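BtGH115A (Bacteroides thetaiotaomicron, PDB 5BY3) probably hydrolyses glycosidic bonds as a family GH115 4-O-methyl-alpha-glucuronidase specific for decorated arabinogalactans. Local coordinates at residues 559-564 / 613-618. Sequence-based numbering, arbitrary orientation.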
loop_
_atom_site.group_PDB
_atom_site.type_symbol
_atom_site.label_atom_id
_atom_site.label_comp_id
_atom_site.label_asym_id
_atom_site.label_seq_id
_atom_site.Cartn_x
_atom_site.Cartn_y
_atom_site.Cartn_z
ATOM N N VAL A 559 0.200 14.925 -9.423
ATOM C CA VAL A 559 -0.863 14.933 -10.430
ATOM C C VAL A 559 -0.301 14.820 -11.845
ATOM O O VAL A 559 -0.620 13.878 -12.548
ATOM C CB VAL A 559 -1.811 16.171 -10.279
ATOM C CG1 VAL A 559 -2.968 16.092 -11.241
ATOM C CG2 VAL A 559 -2.402 16.237 -8.889
ATOM N N LYS A 560 0.543 15.761 -12.253
ATOM C CA LYS A 560 0.920 15.890 -13.664
ATOM C C LYS A 560 1.756 14.699 -14.148
ATOM O O LYS A 560 1.407 14.094 -15.152
ATOM C CB LYS A 560 1.608 17.241 -13.930
ATOM C CG LYS A 560 1.686 17.654 -15.394
ATOM C CD LYS A 560 1.958 19.143 -15.540
ATOM C CE LYS A 560 1.896 19.589 -16.993
ATOM N NZ LYS A 560 3.239 19.541 -17.629
ATOM N N TYR A 561 2.824 14.333 -13.442
ATOM C CA TYR A 561 3.609 13.160 -13.878
ATOM C C TYR A 561 2.782 11.873 -13.982
ATOM O O TYR A 561 2.836 11.271 -15.050
ATOM C CB TYR A 561 4.910 12.921 -13.076
ATOM C CG TYR A 561 5.785 11.808 -13.685
ATOM C CD1 TYR A 561 6.657 12.077 -14.765
ATOM C CD2 TYR A 561 5.711 10.488 -13.217
ATOM C CE1 TYR A 561 7.426 11.072 -15.334
ATOM C CE2 TYR A 561 6.472 9.501 -13.776
ATOM C CZ TYR A 561 7.330 9.792 -14.834
ATOM O OH TYR A 561 8.078 8.784 -15.404
ATOM N N PRO A 562 2.019 11.451 -12.914
ATOM C CA PRO A 562 1.303 10.156 -13.101
ATOM C C PRO A 562 0.187 10.169 -14.120
ATOM O O PRO A 562 0.086 9.234 -14.906
ATOM C CB PRO A 562 0.776 9.793 -11.698
ATOM C CG PRO A 562 0.831 11.059 -10.901
ATOM C CD PRO A 562 1.881 11.958 -11.530
ATOM N N VAL A 563 -0.638 11.205 -14.158
ATOM C CA VAL A 563 -1.698 11.270 -15.194
ATOM C C VAL A 563 -1.121 11.325 -16.618
ATOM O O VAL A 563 -1.604 10.611 -17.513
ATOM C CB VAL A 563 -2.774 12.390 -14.970
ATOM C CG1 VAL A 563 -3.668 12.544 -16.210
ATOM C CG2 VAL A 563 -3.669 12.061 -13.784
ATOM N N GLN A 564 -0.095 12.145 -16.833
ATOM C CA GLN A 564 0.415 12.303 -18.181
ATOM C C GLN A 564 1.331 11.154 -18.562
ATOM O O GLN A 564 1.384 10.748 -19.737
ATOM C CB GLN A 564 1.055 13.669 -18.385
ATOM C CG GLN A 564 0.057 14.841 -18.355
ATOM C CD GLN A 564 0.664 16.171 -18.837
ATOM O OE1 GLN A 564 1.821 16.512 -18.564
ATOM N NE2 GLN A 564 -0.138 16.930 -19.549
ATOM N N ARG A 613 17.394 10.717 -10.352
ATOM C CA ARG A 613 17.452 9.229 -10.277
ATOM C C ARG A 613 16.280 8.487 -9.601
ATOM O O ARG A 613 16.188 7.257 -9.724
ATOM C CB ARG A 613 18.738 8.734 -9.593
ATOM C CG ARG A 613 20.024 9.231 -10.210
ATOM C CD ARG A 613 21.217 8.740 -9.415
ATOM N NE ARG A 613 22.372 8.724 -10.308
ATOM C CZ ARG A 613 23.174 9.764 -10.506
ATOM N NH1 ARG A 613 22.966 10.908 -9.844
ATOM N NH2 ARG A 613 24.190 9.645 -11.358
HETATM N N MSE A 614 15.423 9.194 -8.860
HETATM C CA MSE A 614 14.258 8.587 -8.207
HETATM C C MSE A 614 13.275 7.995 -9.189
HETATM O O MSE A 614 12.528 7.102 -8.821
HETATM C CB MSE A 614 13.615 9.667 -7.355
HETATM C CG MSE A 614 12.376 9.277 -6.550
HETATM SE SE MSE A 614 12.521 7.687 -5.406
HETATM C CE MSE A 614 12.758 8.624 -3.719
HETATM N N MSE A 615 13.278 8.464 -10.446
HETATM C CA MSE A 615 12.293 8.033 -11.453
HETATM C C MSE A 615 12.922 7.447 -12.668
HETATM O O MSE A 615 13.716 8.103 -13.363
HETATM C CB MSE A 615 11.356 9.135 -11.897
HETATM C CG MSE A 615 10.239 8.621 -12.822
HETATM SE SE MSE A 615 9.098 7.263 -11.948
HETATM C CE MSE A 615 8.298 8.479 -10.611
ATOM N N ASP A 616 12.539 6.203 -12.940
ATOM C CA ASP A 616 13.087 5.453 -14.055
ATOM C C ASP A 616 11.898 4.902 -14.806
ATOM O O ASP A 616 11.145 4.097 -14.261
ATOM C CB ASP A 616 13.998 4.332 -13.537
ATOM C CG ASP A 616 14.653 3.542 -14.636
ATOM O OD1 ASP A 616 14.135 3.537 -15.766
ATOM O OD2 ASP A 616 15.700 2.885 -14.371
ATOM N N PHE A 617 11.710 5.344 -16.043
ATOM C CA PHE A 617 10.544 4.914 -16.784
ATOM C C PHE A 617 10.687 3.516 -17.427
ATOM O O PHE A 617 9.745 3.027 -18.072
ATOM C CB PHE A 617 10.037 6.027 -17.737
ATOM C CG PHE A 617 10.853 6.232 -19.017
ATOM C CD1 PHE A 617 11.917 7.151 -19.060
ATOM C CD2 PHE A 617 10.489 5.587 -20.211
ATOM C CE1 PHE A 617 12.635 7.375 -20.243
ATOM C CE2 PHE A 617 11.198 5.829 -21.401
ATOM C CZ PHE A 617 12.278 6.718 -21.419
ATOM N N LYS A 618 11.865 2.892 -17.239
ATOM C CA LYS A 618 12.172 1.520 -17.709
ATOM C C LYS A 618 12.615 0.579 -16.577
ATOM O O LYS A 618 13.571 -0.181 -16.773
ATOM C CB LYS A 618 13.229 1.506 -18.837
ATOM C CG LYS A 618 13.162 2.707 -19.784
ATOM C CD LYS A 618 14.091 2.566 -20.992
ATOM C CE LYS A 618 13.360 1.933 -22.169
ATOM N NZ LYS A 618 14.250 1.878 -23.344
#
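With CG anti to the backbone N in both residues (chi1 -172° in Tyr561, -173° in Met615), the two side chains reach toward each other and span the 10.4 Å between their CA atoms, the closest CA pair of 559-564 and 613-618. Bends at chi2 and chi3 then carry the selenomethionine Met615 obliquely across the OH and CE2 side of the Tyr561 ring. Met615 CG lies 3.4 Å from Tyr561 OH, and Met615 CE 3.8 Å from Tyr561 CE2. Met615 SE is 4.9 Å from the centroid of the Tyr561 ring, 57° off its normal, an oblique Met-aromatic contact. The tyrosine thus links helix 552-580, kinked at Pro562, to the loop following helix 587-603; the Met615 side chain is about 6 Å from the nickel ion bound at Leu404 and Asp436. The buried phenol oxygen is hydrogen-bonded to Thr600 OG1 and Trp405 NE1, while the ring packs edge-to-face with Tyr603. A phenylalanine in place of Tyr561 would probably leave those two polar groups without this partner and open a gap beside Met615 CG. Phe617 CB approaches Tyr561 OH at 4.1 Å, and an Asx turn joins Lys618 N to Asp616 OD1 at 2.8 Å.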